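Local coordinates for periplasmic binding protein (Sulfurospirillum deleyianum, PDB 4PAG) that probably captures a small solute in the periplasm for import by an ABC transporter and here holds a free histidine, at residues Q233-Y238 with V258-K263; Y175-F180 with W268-P273. All coordinates share one frame; numbering follows the deposited sequence.

Interaction 1. Residues Q233-Y238 with V258-K263; sequences QNPTFY and VYLVPK. With HIS (histidine), chain E.
K263 and Q233 meet because the lysine chain runs nearly straight until its last bond, where a turn at chi4 (73°) swings NZ toward the backbone carbonyl of Q233. There NZ donates to Q233 O at 2.6 Å, in the carbonyl plane. It also holds V261 O in its own segment and the carboxylate oxygen O of the bound histidine at 2.9 Å, so three oxygens grip one ammonium group and fix its rotation; their partial and full negative charge would favour the protonated form. The Q233 side chain, bent at chi2, lays its amide against V261, with OE1 3.6 Å from V261 CB; N267 and Y175 take its polar ends.

The L260 chi1 of -176° carries CG in between helix and ligand, and chi2 (63°) then parts the two methyls: CD1 packs on Q233 O and the start of helix 235-243, while CD2 lies against the ligand. Its CB sits over one face of the Y238 ring, a CH-pi contact 4.3 Å from the centroid. V258 O approaches that ring in plane at its edge, and a water joins Y238 OH to the same carbonyl, donating to V258 O. Strand 258-260, at the outer edge of the parallel sheet, packs against the start of helix 235-243, and P235, L260, V261 and K263 supply four of the residues that line the histidine pocket in this periplasmic binding protein fold.

Interaction 2. Residues Y175-F180 with W268-P273; sequences YAEGDF and WTDRPP
Y175 and E177 reach across to D270 and R271 in a buried salt-bridge network that joins the end of strand 172-176, in the parallel sheet of the periplasmic binding protein fold, to the loop between strand 258-260 and helix 277-288. The backbones stay far apart: the CA atoms of E177 and D270 are 10.4 Å from each other, and side chains alone bridge the gap.

The tight part gathers round D270 OD2. Y175 OH donates to it at 2.8 Å, on the anti lone pair, with the oxygen near the plane of the tyrosine ring at its edge; ring and carboxylate are turned 50° apart. From its own segment R271 NE makes a salt bridge to the same oxygen, though the hydrogen bond is bent and weak. The other oxygen, OD1, is hydrogen-bonded to H191 and takes a weak bond from the backbone N of R271. E177 comes in with its chain extended beyond CG, and CG rests over one face of the Y175 ring. Its carboxylate forms a salt bridge with R271, and its OE2 ends 3.4 Å from D270 OD2, two acceptors that would repel if both are charged; R271, whose guanidinium bonds to both carboxylates, probably offsets this, and E185 is a second acid on its NH2.

The loose side is at T269 and the outer end of 175-180. T269 only approaches, its OG1 4.2 Å from Y175 OH, and past E177 the first segment runs on to the exposed F180. The buried surface is accordingly small, 148 Å². Back on the tight side, the E177-R271 salt bridge is closed by R271 NH2, which meets E177 OE2 at 2.9 Å on the syn side, 22° out of the carboxylate plane.

Overall arrangement
Interactions 1 and 2 sit side by side, their centres 8 Å apart, and along the chain interaction 1 is nested inside the loop that interaction 2 closes. They touch at Q233 and N234: Q233 NE2 lies 3.0 Å from Y175 OH, and N234 ND2 lies 3.0 Å from D179 OD1, both probable hydrogen bonds. Y175 OH therefore faces interaction 1 as well as D270. Interaction 1 lines the histidine pocket directly, whereas interaction 2 lies farther from the ligand, with the side chain of T269 about 10 Å from it. Q233 is a second-shell residue, its side chain on Y175 and its carbonyl O on K263, the lysine that meets the ligand carboxylate.

Interaction 1. Residues Q233-Y238 with V258-K263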
# COMPACT_ATOMS: atom_id res chain seq x y z
N GLN A 233 8.87 3.42 9.73
CA GLN A 233 7.47 2.99 9.84
C GLN A 233 6.94 3.25 11.26
O GLN A 233 5.85 3.80 11.44
CB GLN A 233 7.38 1.51 9.45
CG GLN A 233 6.13 1.00 8.75
CD GLN A 233 5.41 1.99 7.85
OE1 GLN A 233 4.65 2.80 8.33
NE2 GLN A 233 5.58 1.86 6.53
N ASN A 234 7.71 2.90 12.28
CA ASN A 234 7.20 2.90 13.65
C ASN A 234 7.49 4.21 14.40
O ASN A 234 8.64 4.66 14.48
CB ASN A 234 7.73 1.67 14.41
CG ASN A 234 7.13 0.35 13.89
OD1 ASN A 234 6.56 0.30 12.80
ND2 ASN A 234 7.24 -0.70 14.69
N PRO A 235 6.44 4.85 14.94
CA PRO A 235 6.66 6.12 15.62
C PRO A 235 7.59 6.02 16.84
O PRO A 235 8.28 6.99 17.13
CB PRO A 235 5.26 6.57 16.04
CG PRO A 235 4.41 5.35 15.99
CD PRO A 235 5.01 4.47 14.93
N THR A 236 7.62 4.87 17.53
CA THR A 236 8.55 4.72 18.68
C THR A 236 10.00 4.79 18.21
O THR A 236 10.84 5.40 18.87
CB THR A 236 8.35 3.42 19.51
OG1 THR A 236 8.82 2.27 18.78
CG2 THR A 236 6.90 3.22 19.89
N PHE A 237 10.30 4.18 17.07
CA PHE A 237 11.64 4.26 16.55
C PHE A 237 11.99 5.68 16.09
O PHE A 237 13.11 6.17 16.31
CB PHE A 237 11.90 3.28 15.41
CG PHE A 237 13.30 3.35 14.92
CD1 PHE A 237 14.35 3.07 15.79
CD2 PHE A 237 13.59 3.80 13.65
CE1 PHE A 237 15.65 3.18 15.38
CE2 PHE A 237 14.91 3.91 13.23
CZ PHE A 237 15.94 3.61 14.10
N TYR A 238 11.03 6.36 15.47
CA TYR A 238 11.26 7.72 15.01
C TYR A 238 11.68 8.65 16.17
O TYR A 238 12.57 9.49 16.00
CB TYR A 238 10.02 8.25 14.30
CG TYR A 238 10.15 9.67 13.83
CD1 TYR A 238 10.82 9.98 12.65
CD2 TYR A 238 9.61 10.70 14.57
CE1 TYR A 238 10.93 11.29 12.21
CE2 TYR A 238 9.72 12.01 14.15
CZ TYR A 238 10.39 12.30 12.97
OH TYR A 238 10.49 13.61 12.57
N VAL A 258 15.26 11.94 8.14
CA VAL A 258 14.60 10.77 8.70
C VAL A 258 13.11 11.11 8.74
O VAL A 258 12.74 12.13 9.33
CB VAL A 258 15.09 10.48 10.13
CG1 VAL A 258 14.38 9.27 10.73
CG2 VAL A 258 16.61 10.30 10.18
N TYR A 259 12.27 10.30 8.11
CA TYR A 259 10.86 10.66 7.92
C TYR A 259 9.93 9.52 8.27
O TYR A 259 10.16 8.37 7.88
CB TYR A 259 10.61 11.14 6.48
CG TYR A 259 11.57 12.23 6.05
CD1 TYR A 259 11.40 13.54 6.49
CD2 TYR A 259 12.68 11.95 5.26
CE1 TYR A 259 12.30 14.54 6.14
CE2 TYR A 259 13.58 12.95 4.89
CZ TYR A 259 13.38 14.24 5.34
OH TYR A 259 14.25 15.23 4.98
N LEU A 260 8.87 9.85 9.01
CA LEU A 260 7.89 8.88 9.48
C LEU A 260 6.78 8.74 8.43
O LEU A 260 6.19 9.72 8.01
CB LEU A 260 7.31 9.32 10.82
CG LEU A 260 6.34 8.41 11.56
CD1 LEU A 260 6.98 7.10 11.96
CD2 LEU A 260 5.79 9.14 12.79
N VAL A 261 6.50 7.51 8.02
CA VAL A 261 5.48 7.27 6.99
C VAL A 261 4.09 7.61 7.54
O VAL A 261 3.71 7.10 8.59
CB VAL A 261 5.50 5.80 6.53
CG1 VAL A 261 4.41 5.53 5.51
CG2 VAL A 261 6.85 5.43 5.93
N PRO A 262 3.32 8.46 6.83
CA PRO A 262 1.94 8.71 7.22
C PRO A 262 1.03 7.49 7.12
O PRO A 262 1.23 6.61 6.27
CB PRO A 262 1.47 9.78 6.23
CG PRO A 262 2.73 10.44 5.77
CD PRO A 262 3.74 9.34 5.73
N LYS A 263 0.03 7.46 7.98
CA LYS A 263 -0.80 6.27 8.18
C LYS A 263 -2.30 6.52 8.15
O LYS A 263 -3.07 5.57 8.33
CB LYS A 263 -0.44 5.63 9.52
CG LYS A 263 0.99 5.14 9.57
CD LYS A 263 1.43 4.74 10.95
CE LYS A 263 2.85 4.23 10.90
NZ LYS A 263 3.83 5.33 10.70
N HIS E . 2.92 10.35 13.68
CA HIS E . 2.19 9.38 12.81
C HIS E . 2.28 7.97 13.38
O HIS E . 2.99 7.08 12.91
CB HIS E . 2.71 9.42 11.38
CG HIS E . 2.86 10.80 10.83
ND1 HIS E . 3.80 11.13 9.88
CD2 HIS E . 2.19 11.94 11.10
CE1 HIS E . 3.70 12.41 9.58
NE2 HIS E . 2.72 12.93 10.31
OXT HIS E . 1.61 7.71 14.37
O HOH W 1 10.83 14.24 10.10

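Interaction 2. Residues Y175-F180 with W268-P273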
# COMPACT_ATOMS: atom_id res chain seq x y z
N TYR A 175 15.13 1.59 4.76
CA TYR A 175 13.76 1.47 5.23
C TYR A 175 13.79 0.84 6.62
O TYR A 175 14.08 -0.34 6.77
CB TYR A 175 12.96 0.60 4.25
CG TYR A 175 11.50 0.41 4.57
CD1 TYR A 175 10.75 1.38 5.23
CD2 TYR A 175 10.85 -0.75 4.17
CE1 TYR A 175 9.40 1.19 5.50
CE2 TYR A 175 9.51 -0.95 4.43
CZ TYR A 175 8.78 0.01 5.10
OH TYR A 175 7.44 -0.22 5.35
N ALA A 176 13.53 1.65 7.64
CA ALA A 176 13.68 1.21 9.02
C ALA A 176 12.35 0.72 9.56
O ALA A 176 11.43 1.50 9.75
CB ALA A 176 14.23 2.33 9.89
N GLU A 177 12.27 -0.58 9.81
CA GLU A 177 11.05 -1.19 10.31
C GLU A 177 11.26 -1.69 11.73
O GLU A 177 12.39 -1.79 12.20
CB GLU A 177 10.64 -2.33 9.39
CG GLU A 177 10.24 -1.87 8.00
CD GLU A 177 9.86 -3.05 7.13
OE1 GLU A 177 10.78 -3.84 6.80
OE2 GLU A 177 8.65 -3.18 6.78
N GLY A 178 10.15 -1.98 12.41
CA GLY A 178 10.17 -2.45 13.78
C GLY A 178 10.42 -1.35 14.80
O GLY A 178 10.76 -0.22 14.46
N ASP A 179 10.28 -1.71 16.06
CA ASP A 179 10.39 -0.75 17.15
C ASP A 179 11.80 -0.24 17.36
O ASP A 179 11.99 0.79 17.98
CB ASP A 179 9.87 -1.37 18.45
CG ASP A 179 8.39 -1.69 18.39
OD1 ASP A 179 7.65 -0.98 17.66
OD2 ASP A 179 7.97 -2.65 19.07
N PHE A 180 12.79 -0.95 16.83
CA PHE A 180 14.18 -0.60 17.07
C PHE A 180 14.93 -0.27 15.79
O PHE A 180 16.14 -0.08 15.82
CB PHE A 180 14.87 -1.74 17.83
CG PHE A 180 14.11 -2.20 19.04
CD1 PHE A 180 14.26 -1.55 20.26
CD2 PHE A 180 13.23 -3.28 18.97
CE1 PHE A 180 13.56 -1.98 21.39
CE2 PHE A 180 12.53 -3.70 20.08
CZ PHE A 180 12.69 -3.05 21.29
N TRP A 268 0.76 4.96 3.75
CA TRP A 268 1.16 5.49 2.46
C TRP A 268 2.13 4.59 1.68
O TRP A 268 2.23 4.75 0.47
CB TRP A 268 1.78 6.90 2.60
CG TRP A 268 0.79 8.00 2.84
CD1 TRP A 268 -0.50 7.86 3.30
CD2 TRP A 268 1.00 9.40 2.67
NE1 TRP A 268 -1.09 9.09 3.39
CE2 TRP A 268 -0.19 10.05 3.02
CE3 TRP A 268 2.09 10.17 2.24
CZ2 TRP A 268 -0.34 11.44 2.96
CZ3 TRP A 268 1.95 11.55 2.19
CH2 TRP A 268 0.75 12.16 2.54
N THR A 269 2.82 3.66 2.34
CA THR A 269 3.84 2.85 1.64
C THR A 269 3.83 1.33 1.83
O THR A 269 4.34 0.62 0.96
CB THR A 269 5.28 3.37 1.92
OG1 THR A 269 5.70 2.99 3.23
CG2 THR A 269 5.35 4.88 1.79
N ASP A 270 3.23 0.82 2.91
CA ASP A 270 3.39 -0.59 3.27
C ASP A 270 2.43 -0.99 4.42
O ASP A 270 1.90 -0.12 5.10
CB ASP A 270 4.84 -0.82 3.70
CG ASP A 270 5.23 -2.28 3.78
OD1 ASP A 270 4.53 -3.13 3.19
OD2 ASP A 270 6.26 -2.57 4.42
N ARG A 271 2.21 -2.29 4.61
CA ARG A 271 1.47 -2.78 5.77
C ARG A 271 0.05 -2.21 5.82
O ARG A 271 -0.39 -1.71 6.85
CB ARG A 271 2.23 -2.45 7.08
CG ARG A 271 3.72 -2.75 7.06
CD ARG A 271 4.04 -4.22 6.84
NE ARG A 271 5.46 -4.42 6.53
CZ ARG A 271 6.07 -5.60 6.45
NH1 ARG A 271 5.42 -6.74 6.68
NH2 ARG A 271 7.36 -5.66 6.15
N PRO A 272 -0.70 -2.32 4.71
CA PRO A 272 -0.41 -3.06 3.49
C PRO A 272 0.19 -2.27 2.33
O PRO A 272 0.03 -1.05 2.26
CB PRO A 272 -1.80 -3.51 3.06
CG PRO A 272 -2.66 -2.33 3.43
CD PRO A 272 -2.06 -1.77 4.69
N PRO A 273 0.83 -2.98 1.39
CA PRO A 273 1.02 -2.44 0.05
C PRO A 273 -0.37 -2.12 -0.50
O PRO A 273 -1.29 -2.91 -0.31
CB PRO A 273 1.64 -3.60 -0.73
CG PRO A 273 2.03 -4.62 0.26
CD PRO A 273 1.23 -4.39 1.50